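Local coordinates for protein SSD1 (PDB 7AM1), which binds mRNA untranslated regions and represses translation, as a non-enzymatic member of the RNase II family, at residues E353-F358 with E469-P474; G393-D398 with T448-Y453; Q731-A736 with E816-E821; P890-A895 with R907-F912. All blocks are in the same frame, centred on the assembly; numbering follows the deposited sequence.

Interaction 1 of 4, residues E353-F358 with E469-P474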
loop_
_atom_site.group_PDB
_atom_site.type_symbol
_atom_site.label_atom_id
_atom_site.label_comp_id
_atom_site.label_asym_id
_atom_site.label_seq_id
_atom_site.Cartn_x
_atom_site.Cartn_y
_atom_site.Cartn_z
ATOM N N GLU A 353 -21.770 -19.220 -30.551
ATOM C CA GLU A 353 -23.115 -18.919 -31.031
ATOM C C GLU A 353 -24.024 -18.439 -29.904
ATOM O O GLU A 353 -24.899 -17.595 -30.132
ATOM C CB GLU A 353 -23.719 -20.153 -31.707
ATOM N N TYR A 354 -23.824 -18.951 -28.686
ATOM C CA TYR A 354 -24.697 -18.655 -27.558
ATOM C C TYR A 354 -24.420 -17.307 -26.900
ATOM O O TYR A 354 -25.221 -16.872 -26.067
ATOM C CB TYR A 354 -24.570 -19.761 -26.504
ATOM N N ARG A 355 -23.318 -16.644 -27.237
ATOM C CA ARG A 355 -22.944 -15.410 -26.560
ATOM C C ARG A 355 -23.686 -14.221 -27.155
ATOM O O ARG A 355 -23.932 -14.165 -28.364
ATOM C CB ARG A 355 -21.434 -15.186 -26.661
ATOM C CG ARG A 355 -20.610 -16.391 -26.244
ATOM C CD ARG A 355 -19.128 -16.061 -26.119
ATOM N NE ARG A 355 -18.466 -16.976 -25.192
ATOM C CZ ARG A 355 -17.973 -16.635 -24.004
ATOM N NH1 ARG A 355 -18.029 -15.380 -23.571
ATOM N NH2 ARG A 355 -17.405 -17.563 -23.247
ATOM N N ARG A 356 -24.054 -13.270 -26.296
ATOM C CA ARG A 356 -24.636 -12.028 -26.789
ATOM C C ARG A 356 -23.598 -11.306 -27.634
ATOM O O ARG A 356 -22.475 -11.062 -27.184
ATOM C CB ARG A 356 -25.097 -11.140 -25.634
ATOM C CG ARG A 356 -25.747 -9.831 -26.096
ATOM C CD ARG A 356 -26.523 -9.139 -24.978
ATOM N NE ARG A 356 -26.996 -7.817 -25.389
ATOM C CZ ARG A 356 -27.534 -6.916 -24.572
ATOM N NH1 ARG A 356 -27.679 -7.179 -23.280
ATOM N NH2 ARG A 356 -27.929 -5.744 -25.050
ATOM N N ASN A 357 -23.967 -10.974 -28.865
ATOM C CA ASN A 357 -23.004 -10.500 -29.848
ATOM C C ASN A 357 -23.004 -8.977 -29.887
ATOM O O ASN A 357 -24.047 -8.355 -30.113
ATOM C CB ASN A 357 -23.316 -11.076 -31.227
ATOM C CG ASN A 357 -22.200 -10.831 -32.214
ATOM O OD1 ASN A 357 -21.956 -9.694 -32.617
ATOM N ND2 ASN A 357 -21.507 -11.895 -32.605
ATOM N N PHE A 358 -21.832 -8.383 -29.656
ATOM C CA PHE A 358 -21.634 -6.942 -29.751
ATOM C C PHE A 358 -20.633 -6.602 -30.854
ATOM O O PHE A 358 -19.906 -5.613 -30.749
ATOM C CB PHE A 358 -21.135 -6.353 -28.425
ATOM C CG PHE A 358 -22.112 -6.460 -27.284
ATOM C CD1 PHE A 358 -23.206 -5.612 -27.204
ATOM C CD2 PHE A 358 -21.909 -7.384 -26.268
ATOM C CE1 PHE A 358 -24.099 -5.702 -26.143
ATOM C CE2 PHE A 358 -22.799 -7.484 -25.205
ATOM C CZ PHE A 358 -23.888 -6.641 -25.138
ATOM N N GLU A 469 -22.553 -13.855 -20.776
ATOM C CA GLU A 469 -21.437 -14.071 -21.688
ATOM C C GLU A 469 -21.688 -13.349 -23.005
ATOM O O GLU A 469 -22.828 -13.251 -23.471
ATOM C CB GLU A 469 -21.236 -15.566 -21.924
ATOM C CG GLU A 469 -20.862 -16.327 -20.652
ATOM C CD GLU A 469 -20.834 -17.829 -20.850
ATOM O OE1 GLU A 469 -19.968 -18.495 -20.243
ATOM O OE2 GLU A 469 -21.672 -18.339 -21.624
ATOM N N SER A 470 -20.613 -12.837 -23.603
ATOM C CA SER A 470 -20.741 -11.968 -24.762
ATOM C C SER A 470 -19.525 -12.124 -25.664
ATOM O O SER A 470 -18.577 -12.855 -25.363
ATOM C CB SER A 470 -20.893 -10.504 -24.336
ATOM O OG SER A 470 -19.794 -10.104 -23.533
ATOM N N THR A 471 -19.570 -11.411 -26.784
ATOM C CA THR A 471 -18.474 -11.318 -27.735
ATOM C C THR A 471 -18.437 -9.878 -28.223
ATOM O O THR A 471 -19.482 -9.318 -28.574
ATOM C CB THR A 471 -18.668 -12.278 -28.915
ATOM O OG1 THR A 471 -18.744 -13.626 -28.435
ATOM C CG2 THR A 471 -17.523 -12.162 -29.904
ATOM N N ILE A 472 -17.245 -9.282 -28.237
ATOM C CA ILE A 472 -17.078 -7.901 -28.663
ATOM C C ILE A 472 -16.028 -7.854 -29.762
ATOM O O ILE A 472 -15.219 -8.767 -29.932
ATOM C CB ILE A 472 -16.681 -6.955 -27.502
ATOM C CG1 ILE A 472 -15.277 -7.277 -26.970
ATOM C CG2 ILE A 472 -17.710 -7.034 -26.381
ATOM C CD1 ILE A 472 -14.740 -6.252 -25.977
ATOM N N SER A 473 -16.063 -6.758 -30.522
ATOM C CA SER A 473 -15.027 -6.432 -31.498
ATOM C C SER A 473 -14.817 -4.930 -31.402
ATOM O O SER A 473 -15.541 -4.147 -32.023
ATOM C CB SER A 473 -15.436 -6.843 -32.915
ATOM O OG SER A 473 -14.379 -6.607 -33.829
ATOM N N PRO A 474 -13.833 -4.485 -30.612
ATOM C CA PRO A 474 -13.698 -3.044 -30.359
ATOM C C PRO A 474 -13.535 -2.243 -31.642
ATOM O O PRO A 474 -12.877 -2.671 -32.593
ATOM C CB PRO A 474 -12.447 -2.951 -29.476
ATOM C CG PRO A 474 -12.337 -4.292 -28.834
ATOM C CD PRO A 474 -12.847 -5.273 -29.848
#
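Arg-355 lays its side chain across the first residues of 469-474 and ends on a main-chain carbonyl there. Its CG stands beside the backbone N (chi1 -51°), and the chain then runs extended to NE. CD passes 3.4 Å from Thr-471 OG1, and the two side chains cross at about a right angle. At the tip, Arg-355 NH1 donates to Ser-470 O over 3.1 Å, with the oxygen close to the guanidinium plane. The Glu-469 side chain lies over one face of the guanidinium, its CB 3.6 Å from Arg-355 NH1. The carboxylate is turned only 25° from the guanidinium plane, but Glu-469 OE1 stays 4.1 Å from Arg-355 NH2 and well out of that plane. The two charges are near without a bond. Arg-355 NH2 forms its salt bridge with Asp-398 instead. With an alanine here, Ser-470 O would probably lose this donor and Asp-398 one of its charged partners.

The backbones pair in parallel. Arg-356 N donates to Glu-469 O, Thr-471 N to Arg-356 O, and Phe-358 N to Thr-471 O at 2.8 Å. Phe-358 has CG beside its backbone N (chi1 -65°). Its ring thus turns an edge to Ser-470, with CE2 3.7 Å from Ser-470 CB. The extended Arg-356 chain carries its guanidinium past the same ring, and Phe-358 CZ lies over one face of the Arg-356 guanidinium.

Strand 356-358 follows helix 349-354 and edges the sheet of the RNB domain. Strand 462-472 separates it from strand 446-456, where the Phe-358 ring touches Val-452.

Interaction 2 of 4, residues G393-D398 with T448-Y453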
loop_
_atom_site.group_PDB
_atom_site.type_symbol
_atom_site.label_atom_id
_atom_site.label_comp_id
_atom_site.label_asym_id
_atom_site.label_seq_id
_atom_site.Cartn_x
_atom_site.Cartn_y
_atom_site.Cartn_z
ATOM N N GLY A 393 -22.535 -0.465 -21.669
ATOM C CA GLY A 393 -22.030 -1.829 -21.690
ATOM C C GLY A 393 -20.629 -1.885 -21.132
ATOM O O GLY A 393 -19.761 -1.092 -21.510
ATOM N N CYS A 394 -20.401 -2.834 -20.221
ATOM C CA CYS A 394 -19.119 -3.013 -19.548
ATOM C C CYS A 394 -18.632 -4.430 -19.806
ATOM O O CYS A 394 -19.277 -5.393 -19.383
ATOM C CB CYS A 394 -19.259 -2.734 -18.052
ATOM S SG CYS A 394 -20.009 -1.121 -17.711
ATOM N N HIS A 395 -17.500 -4.556 -20.498
ATOM C CA HIS A 395 -17.042 -5.828 -21.040
ATOM C C HIS A 395 -15.677 -6.174 -20.465
ATOM O O HIS A 395 -14.760 -5.345 -20.489
ATOM C CB HIS A 395 -16.958 -5.778 -22.570
ATOM C CG HIS A 395 -18.136 -5.120 -23.222
ATOM N ND1 HIS A 395 -19.368 -5.728 -23.333
ATOM C CD2 HIS A 395 -18.266 -3.901 -23.801
ATOM C CE1 HIS A 395 -20.204 -4.915 -23.953
ATOM N NE2 HIS A 395 -19.561 -3.798 -24.247
ATOM N N VAL A 396 -15.546 -7.403 -19.967
ATOM C CA VAL A 396 -14.314 -7.912 -19.380
ATOM C C VAL A 396 -13.894 -9.168 -20.134
ATOM O O VAL A 396 -14.729 -10.028 -20.438
ATOM C CB VAL A 396 -14.491 -8.225 -17.880
ATOM C CG1 VAL A 396 -13.201 -8.802 -17.307
ATOM C CG2 VAL A 396 -14.922 -6.980 -17.118
ATOM N N VAL A 397 -12.597 -9.270 -20.441
ATOM C CA VAL A 397 -12.079 -10.466 -21.097
ATOM C C VAL A 397 -12.500 -11.705 -20.317
ATOM O O VAL A 397 -12.340 -11.775 -19.093
ATOM C CB VAL A 397 -10.548 -10.383 -21.234
ATOM C CG1 VAL A 397 -9.995 -11.705 -21.749
ATOM C CG2 VAL A 397 -10.161 -9.247 -22.159
ATOM N N ASP A 398 -13.033 -12.695 -21.033
ATOM C CA ASP A 398 -13.493 -13.948 -20.426
ATOM C C ASP A 398 -12.315 -14.920 -20.375
ATOM O O ASP A 398 -12.232 -15.902 -21.116
ATOM C CB ASP A 398 -14.675 -14.512 -21.207
ATOM C CG ASP A 398 -15.325 -15.714 -20.526
ATOM O OD1 ASP A 398 -14.771 -16.234 -19.532
ATOM O OD2 ASP A 398 -16.409 -16.134 -20.989
ATOM N N THR A 448 -15.996 -12.315 -23.921
ATOM C CA THR A 448 -16.029 -11.420 -22.775
ATOM C C THR A 448 -17.177 -11.810 -21.854
ATOM O O THR A 448 -18.051 -12.604 -22.207
ATOM C CB THR A 448 -16.167 -9.952 -23.216
ATOM O OG1 THR A 448 -17.199 -9.839 -24.206
ATOM C CG2 THR A 448 -14.859 -9.425 -23.800
ATOM N N LEU A 449 -17.134 -11.275 -20.640
ATOM C CA LEU A 449 -18.263 -11.274 -19.719
ATOM C C LEU A 449 -18.697 -9.825 -19.555
ATOM O O LEU A 449 -17.865 -8.957 -19.271
ATOM C CB LEU A 449 -17.888 -11.886 -18.366
ATOM C CG LEU A 449 -17.421 -13.347 -18.349
ATOM C CD1 LEU A 449 -17.075 -13.804 -16.926
ATOM C CD2 LEU A 449 -18.466 -14.273 -18.957
ATOM N N SER A 450 -19.982 -9.555 -19.752
ATOM C CA SER A 450 -20.457 -8.184 -19.840
ATOM C C SER A 450 -21.506 -7.894 -18.780
ATOM O O SER A 450 -22.321 -8.757 -18.437
ATOM C CB SER A 450 -21.043 -7.897 -21.224
ATOM O OG SER A 450 -20.065 -8.058 -22.236
ATOM N N VAL A 451 -21.467 -6.667 -18.269
ATOM C CA VAL A 451 -22.524 -6.098 -17.440
ATOM C C VAL A 451 -23.050 -4.867 -18.171
ATOM O O VAL A 451 -22.307 -3.901 -18.385
ATOM C CB VAL A 451 -22.017 -5.741 -16.033
ATOM C CG1 VAL A 451 -23.122 -5.075 -15.230
ATOM C CG2 VAL A 451 -21.496 -6.988 -15.319
ATOM N N VAL A 452 -24.317 -4.913 -18.579
ATOM C CA VAL A 452 -24.923 -3.879 -19.414
ATOM C C VAL A 452 -26.016 -3.190 -18.610
ATOM O O VAL A 452 -26.981 -3.836 -18.184
ATOM C CB VAL A 452 -25.481 -4.465 -20.720
ATOM C CG1 VAL A 452 -26.092 -3.372 -21.587
ATOM C CG2 VAL A 452 -24.380 -5.198 -21.469
ATOM N N TYR A 453 -25.859 -1.889 -18.385
ATOM C CA TYR A 453 -26.840 -1.104 -17.647
ATOM C C TYR A 453 -27.726 -0.347 -18.626
ATOM O O TYR A 453 -27.221 0.292 -19.554
ATOM C CB TYR A 453 -26.157 -0.121 -16.697
ATOM C CG TYR A 453 -25.235 -0.783 -15.692
ATOM C CD1 TYR A 453 -25.737 -1.351 -14.529
ATOM C CD2 TYR A 453 -23.862 -0.836 -15.906
ATOM C CE1 TYR A 453 -24.903 -1.953 -13.612
ATOM C CE2 TYR A 453 -23.015 -1.443 -14.988
ATOM C CZ TYR A 453 -23.541 -1.992 -13.844
ATOM O OH TYR A 453 -22.708 -2.600 -12.930
#
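His-395 and Ser-450 face each other across two antiparallel strands, 389-397 and 446-456, which are neighbours in the mixed sheet of the RNB domain. With CG beside the backbone N (chi1 -44°), His-395 brings ND1 to Ser-450. There Ser-450 OG lies in the ring plane, 2.7 Å from His-395 ND1, in a nearly straight hydrogen bond. This pair is a non-hydrogen-bonded one in the backbone, and the side chains supply the bond. Main-chain bonds flank it. Val-451 N donates to Cys-394 O at 2.8 Å, and Leu-449 N to Val-396 O at 2.7 Å. On the other face of the sheet, Cys-394 SG meets the edge of the Tyr-453 ring, 4.1 Å from Tyr-453 CE2. Past the strand end, with CG anti to the backbone N (chi1 -172°), Asp-398 sets its carboxylate beside Leu-449, OD2 3.4 Å from Leu-449 CD2.

A second shell fixes these groups. The far nitrogen of His-395, NE2, is hydrogen-bonded to His-381 ND1, and Gly-393 lies against one face of the ring. A leucine in place of His-395 would remove both ring nitrogens and would probably cost Ser-450 OG one of its two partners and His-381 ND1 its bond to this ring. Ser-450 OG also meets Ser-470 OG, which in turn reaches Thr-448 OG1. The Asp-398 carboxylate is held by two salt bridges, OD1 to Lys-677 and OD2 to Arg-355. Helix 544-568 covers the Cys-394 and Val-451 face through Val-556. Tyr-453 OH is hydrogen-bonded to Thr-559 OG1 of the same helix.

Interaction 3 of 4, residues Q731-A736 with E816-E821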
loop_
_atom_site.group_PDB
_atom_site.type_symbol
_atom_site.label_atom_id
_atom_site.label_comp_id
_atom_site.label_asym_id
_atom_site.label_seq_id
_atom_site.Cartn_x
_atom_site.Cartn_y
_atom_site.Cartn_z
ATOM N N GLN A 731 20.978 16.918 -0.451
ATOM C CA GLN A 731 19.693 17.075 0.216
ATOM C C GLN A 731 18.859 18.076 -0.573
ATOM O O GLN A 731 19.384 18.851 -1.379
ATOM C CB GLN A 731 19.844 17.536 1.666
ATOM C CG GLN A 731 20.264 18.972 1.791
ATOM C CD GLN A 731 21.256 19.198 2.910
ATOM O OE1 GLN A 731 22.293 19.839 2.714
ATOM N NE2 GLN A 731 20.944 18.679 4.093
ATOM N N LEU A 732 17.551 18.028 -0.347
ATOM C CA LEU A 732 16.610 18.969 -0.930
ATOM C C LEU A 732 16.011 19.808 0.190
ATOM O O LEU A 732 16.045 19.436 1.366
ATOM C CB LEU A 732 15.491 18.261 -1.699
ATOM C CG LEU A 732 15.913 17.318 -2.822
ATOM C CD1 LEU A 732 14.685 16.638 -3.397
ATOM C CD2 LEU A 732 16.686 18.052 -3.905
ATOM N N LEU A 733 15.501 20.972 -0.189
ATOM C CA LEU A 733 14.797 21.865 0.721
ATOM C C LEU A 733 13.435 22.140 0.104
ATOM O O LEU A 733 13.351 22.578 -1.048
ATOM C CB LEU A 733 15.585 23.160 0.939
ATOM C CG LEU A 733 15.015 24.195 1.908
ATOM C CD1 LEU A 733 14.895 23.617 3.305
ATOM C CD2 LEU A 733 15.876 25.462 1.916
ATOM N N THR A 734 12.371 21.860 0.849
ATOM C CA THR A 734 11.035 22.078 0.321
ATOM C C THR A 734 10.100 22.465 1.452
ATOM O O THR A 734 10.331 22.124 2.616
ATOM C CB THR A 734 10.489 20.835 -0.397
ATOM O OG1 THR A 734 9.243 21.160 -1.031
ATOM C CG2 THR A 734 10.268 19.695 0.579
ATOM N N MET A 735 9.039 23.178 1.097
ATOM C CA MET A 735 7.989 23.464 2.059
ATOM C C MET A 735 7.178 22.196 2.288
ATOM O O MET A 735 6.900 21.443 1.352
ATOM C CB MET A 735 7.092 24.597 1.560
ATOM C CG MET A 735 7.819 25.918 1.356
ATOM S SD MET A 735 8.641 26.493 2.856
ATOM C CE MET A 735 7.236 26.654 3.955
ATOM N N ALA A 736 6.846 21.938 3.548
ATOM C CA ALA A 736 6.021 20.804 3.930
ATOM C C ALA A 736 4.951 21.290 4.897
ATOM O O ALA A 736 5.023 22.400 5.428
ATOM C CB ALA A 736 6.864 19.688 4.569
ATOM N N GLU A 816 23.109 27.094 0.152
ATOM C CA GLU A 816 23.422 26.585 -1.180
ATOM C C GLU A 816 22.216 25.884 -1.800
ATOM O O GLU A 816 21.947 26.043 -2.997
ATOM C CB GLU A 816 24.623 25.639 -1.113
ATOM C CG GLU A 816 25.945 26.321 -0.754
ATOM N N ILE A 817 21.481 25.104 -1.000
ATOM C CA ILE A 817 20.302 24.396 -1.499
ATOM C C ILE A 817 19.234 25.384 -1.938
ATOM O O ILE A 817 18.595 25.218 -2.984
ATOM C CB ILE A 817 19.732 23.459 -0.422
ATOM C CG1 ILE A 817 20.756 22.431 0.018
ATOM C CG2 ILE A 817 18.471 22.752 -0.942
ATOM C CD1 ILE A 817 20.577 22.057 1.457
ATOM N N ALA A 818 18.976 26.390 -1.102
ATOM C CA ALA A 818 17.937 27.363 -1.405
ATOM C C ALA A 818 18.238 28.092 -2.707
ATOM O O ALA A 818 17.357 28.255 -3.559
ATOM C CB ALA A 818 17.808 28.355 -0.247
ATOM N N ASN A 819 19.484 28.540 -2.875
ATOM C CA ASN A 819 19.865 29.272 -4.076
ATOM C C ASN A 819 19.626 28.451 -5.336
ATOM O O ASN A 819 18.957 28.906 -6.269
ATOM C CB ASN A 819 21.334 29.681 -3.985
ATOM C CG ASN A 819 21.549 30.877 -3.091
ATOM O OD1 ASN A 819 20.645 31.689 -2.895
ATOM N ND2 ASN A 819 22.745 30.985 -2.525
ATOM N N ILE A 820 20.165 27.232 -5.382
ATOM C CA ILE A 820 20.065 26.436 -6.600
ATOM C C ILE A 820 18.604 26.172 -6.944
ATOM O O ILE A 820 18.199 26.270 -8.109
ATOM C CB ILE A 820 20.869 25.131 -6.466
ATOM C CG1 ILE A 820 20.768 24.327 -7.763
ATOM C CG2 ILE A 820 20.376 24.301 -5.297
ATOM C CD1 ILE A 820 22.039 23.578 -8.115
ATOM N N GLU A 821 17.793 25.831 -5.941
ATOM C CA GLU A 821 16.396 25.502 -6.198
ATOM C C GLU A 821 15.621 26.712 -6.707
ATOM O O GLU A 821 14.890 26.619 -7.700
ATOM C CB GLU A 821 15.747 24.956 -4.928
ATOM C CG GLU A 821 16.199 23.568 -4.562
ATOM C CD GLU A 821 15.553 23.076 -3.286
ATOM O OE1 GLU A 821 14.780 23.848 -2.682
ATOM O OE2 GLU A 821 15.803 21.913 -2.903
#
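Leu-733 packs against Ile-817 where helix 814-827 crosses strand 732-741, the middle strand of a five-stranded antiparallel sheet. This is the C-terminal domain, whose family belongs to the OB-fold clan. The strand and helix segments run at 72° to each other.

Leu-733 can be followed outward from its backbone. CB meets Ile-817 CG2 at 3.5 Å, which is tighter than usual for two carbons. The same CB lies 3.8 Å from Glu-821 OE1. CG is anti to the backbone N (chi1 -178°), which sends CD2 toward the helix. There CD2 reaches Ala-818 CB at 4.1 Å, a normal apolar contact. CD1 turns to the sheet and packs against Ile-891 O, on the adjoining strand. Phe-866, on helix 862-867, touches both Leu-733 and Ala-818.

Ile-817 also lies close to the side chain of Gln-731, crossing it at about a right angle. The approach is very short and doubtful in detail.

Glu-821 sits one turn of helix on from Ile-817. Its chain is extended beyond CG and brings the carboxylate to the main chain of Leu-733. Glu-821 OE1 is 2.5 Å from Leu-733 O, so close that the acid probably holds a proton here. Its other oxygen, OE2, accepts from Leu-733 N at 2.9 Å on the syn side, in an almost straight bond of 176°.

Interaction 4 of 4, residues P890-A895 with R907-F912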
loop_
_atom_site.group_PDB
_atom_site.type_symbol
_atom_site.label_atom_id
_atom_site.label_comp_id
_atom_site.label_asym_id
_atom_site.label_seq_id
_atom_site.Cartn_x
_atom_site.Cartn_y
_atom_site.Cartn_z
ATOM N N PRO A 890 9.682 24.872 6.317
ATOM C CA PRO A 890 10.731 24.408 5.397
ATOM C C PRO A 890 11.452 23.190 5.961
ATOM O O PRO A 890 11.886 23.187 7.117
ATOM C CB PRO A 890 11.665 25.617 5.274
ATOM C CG PRO A 890 11.418 26.419 6.487
ATOM C CD PRO A 890 10.011 26.173 6.928
ATOM N N ILE A 891 11.587 22.160 5.127
ATOM C CA ILE A 891 12.103 20.861 5.541
ATOM C C ILE A 891 13.255 20.476 4.624
ATOM O O ILE A 891 13.141 20.575 3.397
ATOM C CB ILE A 891 11.006 19.777 5.507
ATOM C CG1 ILE A 891 9.969 20.021 6.609
ATOM C CG2 ILE A 891 11.606 18.377 5.627
ATOM C CD1 ILE A 891 10.540 20.040 8.006
ATOM N N LEU A 892 14.352 20.024 5.221
ATOM C CA LEU A 892 15.449 19.406 4.489
ATOM C C LEU A 892 15.142 17.922 4.322
ATOM O O LEU A 892 14.808 17.238 5.295
ATOM C CB LEU A 892 16.766 19.610 5.238
ATOM C CG LEU A 892 17.215 21.072 5.335
ATOM C CD1 LEU A 892 18.021 21.314 6.600
ATOM C CD2 LEU A 892 18.023 21.463 4.108
ATOM N N LEU A 893 15.231 17.436 3.087
ATOM C CA LEU A 893 14.803 16.088 2.737
ATOM C C LEU A 893 15.957 15.328 2.106
ATOM O O LEU A 893 16.621 15.836 1.194
ATOM C CB LEU A 893 13.600 16.127 1.785
ATOM C CG LEU A 893 13.141 14.796 1.182
ATOM C CD1 LEU A 893 12.598 13.861 2.253
ATOM C CD2 LEU A 893 12.085 15.031 0.100
ATOM N N ARG A 894 16.205 14.127 2.623
ATOM C CA ARG A 894 17.295 13.277 2.183
ATOM C C ARG A 894 16.875 11.815 2.212
ATOM O O ARG A 894 15.999 11.415 2.978
ATOM C CB ARG A 894 18.520 13.445 3.077
ATOM C CG ARG A 894 19.715 13.976 2.383
ATOM C CD ARG A 894 20.801 14.203 3.405
ATOM N NE ARG A 894 21.384 12.947 3.860
ATOM C CZ ARG A 894 22.495 12.413 3.362
ATOM N NH1 ARG A 894 22.945 11.266 3.849
ATOM N NH2 ARG A 894 23.160 13.022 2.386
ATOM N N ALA A 895 17.553 11.015 1.389
ATOM C CA ALA A 895 17.519 9.556 1.458
ATOM C C ALA A 895 18.901 9.068 1.897
ATOM O O ALA A 895 19.877 9.214 1.153
ATOM C CB ALA A 895 17.121 8.946 0.115
ATOM N N ARG A 907 14.581 16.992 8.284
ATOM C CA ARG A 907 15.007 17.901 9.337
ATOM C C ARG A 907 14.390 19.268 9.093
ATOM O O ARG A 907 14.228 19.690 7.943
ATOM C CB ARG A 907 16.534 18.016 9.396
ATOM C CG ARG A 907 17.238 16.713 9.711
ATOM C CD ARG A 907 18.703 16.767 9.335
ATOM N NE ARG A 907 19.505 15.975 10.260
ATOM C CZ ARG A 907 20.821 16.088 10.404
ATOM N NH1 ARG A 907 21.512 16.968 9.682
ATOM N NH2 ARG A 907 21.448 15.322 11.286
ATOM N N ALA A 908 14.039 19.951 10.178
ATOM C CA ALA A 908 13.606 21.336 10.077
ATOM C C ALA A 908 14.798 22.238 9.802
ATOM O O ALA A 908 15.878 22.063 10.373
ATOM C CB ALA A 908 12.913 21.788 11.362
ATOM N N LEU A 909 14.590 23.199 8.908
ATOM C CA LEU A 909 15.551 24.269 8.691
ATOM C C LEU A 909 15.656 25.108 9.958
ATOM O O LEU A 909 14.644 25.431 10.587
ATOM C CB LEU A 909 15.099 25.128 7.507
ATOM C CG LEU A 909 16.011 26.251 7.013
ATOM C CD1 LEU A 909 17.242 25.673 6.337
ATOM C CD2 LEU A 909 15.271 27.193 6.068
ATOM N N ASN A 910 16.879 25.425 10.359
ATOM C CA ASN A 910 17.077 26.319 11.492
ATOM C C ASN A 910 16.780 27.752 11.067
ATOM O O ASN A 910 17.563 28.352 10.318
ATOM C CB ASN A 910 18.504 26.207 12.032
ATOM C CG ASN A 910 18.724 27.041 13.285
ATOM O OD1 ASN A 910 17.902 27.885 13.637
ATOM N ND2 ASN A 910 19.848 26.818 13.955
ATOM N N PRO A 911 15.686 28.354 11.542
ATOM C CA PRO A 911 15.388 29.731 11.131
ATOM C C PRO A 911 16.341 30.749 11.727
ATOM O O PRO A 911 16.332 31.904 11.283
ATOM C CB PRO A 911 13.952 29.946 11.623
ATOM C CG PRO A 911 13.819 29.046 12.784
ATOM C CD PRO A 911 14.712 27.853 12.530
ATOM N N PHE A 912 17.145 30.377 12.726
ATOM C CA PHE A 912 18.119 31.290 13.307
ATOM C C PHE A 912 19.539 30.992 12.841
ATOM O O PHE A 912 20.498 31.179 13.600
ATOM C CB PHE A 912 18.047 31.232 14.832
ATOM C CG PHE A 912 16.698 31.555 15.377
ATOM C CD1 PHE A 912 16.311 32.870 15.571
ATOM C CD2 PHE A 912 15.809 30.545 15.693
ATOM C CE1 PHE A 912 15.062 33.170 16.074
ATOM C CE2 PHE A 912 14.561 30.837 16.196
ATOM C CZ PHE A 912 14.187 32.152 16.386
HETATM O O HOH W 1 11.861 25.096 9.851
#
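Leu-892 and Arg-907 form an antiparallel hydrogen-bonded pair. Leu-892 N donates to Arg-907 O at 2.7 Å, and Arg-907 N donates back to Leu-892 O at 3.0 Å. Farther along, Leu-909 N donates to Pro-890 O at 3.2 Å. Ile-891 and Ala-908 are the non-hydrogen-bonded pair between them, and Ile-891 CA makes a CA-H...O contact with Arg-907 O. A water donates to Leu-909 O at 2.9 Å and more weakly to Pro-890 O.

The two strands, 888-896 and 903-908, are a beta hairpin that completes one side of the C-terminal domain's sheet. Strand 903-908 is one of its two edge strands; 755-760 is the other.

The apolar contacts gather around Leu-909. Its CG is anti to the backbone N (chi1 -175°), and CD2 lies 4.0 Å from Pro-890 CG. The two side chains cross at about a right angle. Leu-892 CD1 approaches Leu-909 CD1 at 4.4 Å. Helix 862-867 covers this group, with Phe-866 touching both Pro-890 and Leu-909. On the Ala-908 face, Ile-891 CD1 rests 3.9 Å from Ala-908 CA.

Arg-907 turns its guanidinium away, with NH1 weakly bonded to Phe-791 O. Past the strand end, Asn-910 OD1 accepts from Phe-912 N, an Asx turn, while Asn-910 ND2 is hydrogen-bonded to Val-786 O and Gln-783 O.

How the interactions relate
From the N terminus, interaction 1 opens first, at 353-358, and closes a loop of 110 residues at 469-474. Interaction 2 falls wholly within that loop. The two meet through strands 446-456 and 462-472, which are consecutive in the chain and adjacent in the RNB sheet, and their centres lie 9 Å apart. Interactions 3 and 4 follow in series, with no crossing. Interaction 3 closes a loop of 79 residues and ties strand 732-741 to helix 814-827. Interaction 4 closes the short hairpin after it. Strands 732-741 and 888-896 are neighbours in the C-terminal sheet, bonded through their backbones. The two pairs lie in separate domains, with about 39 Å between the nearest atoms of interactions 2 and 4.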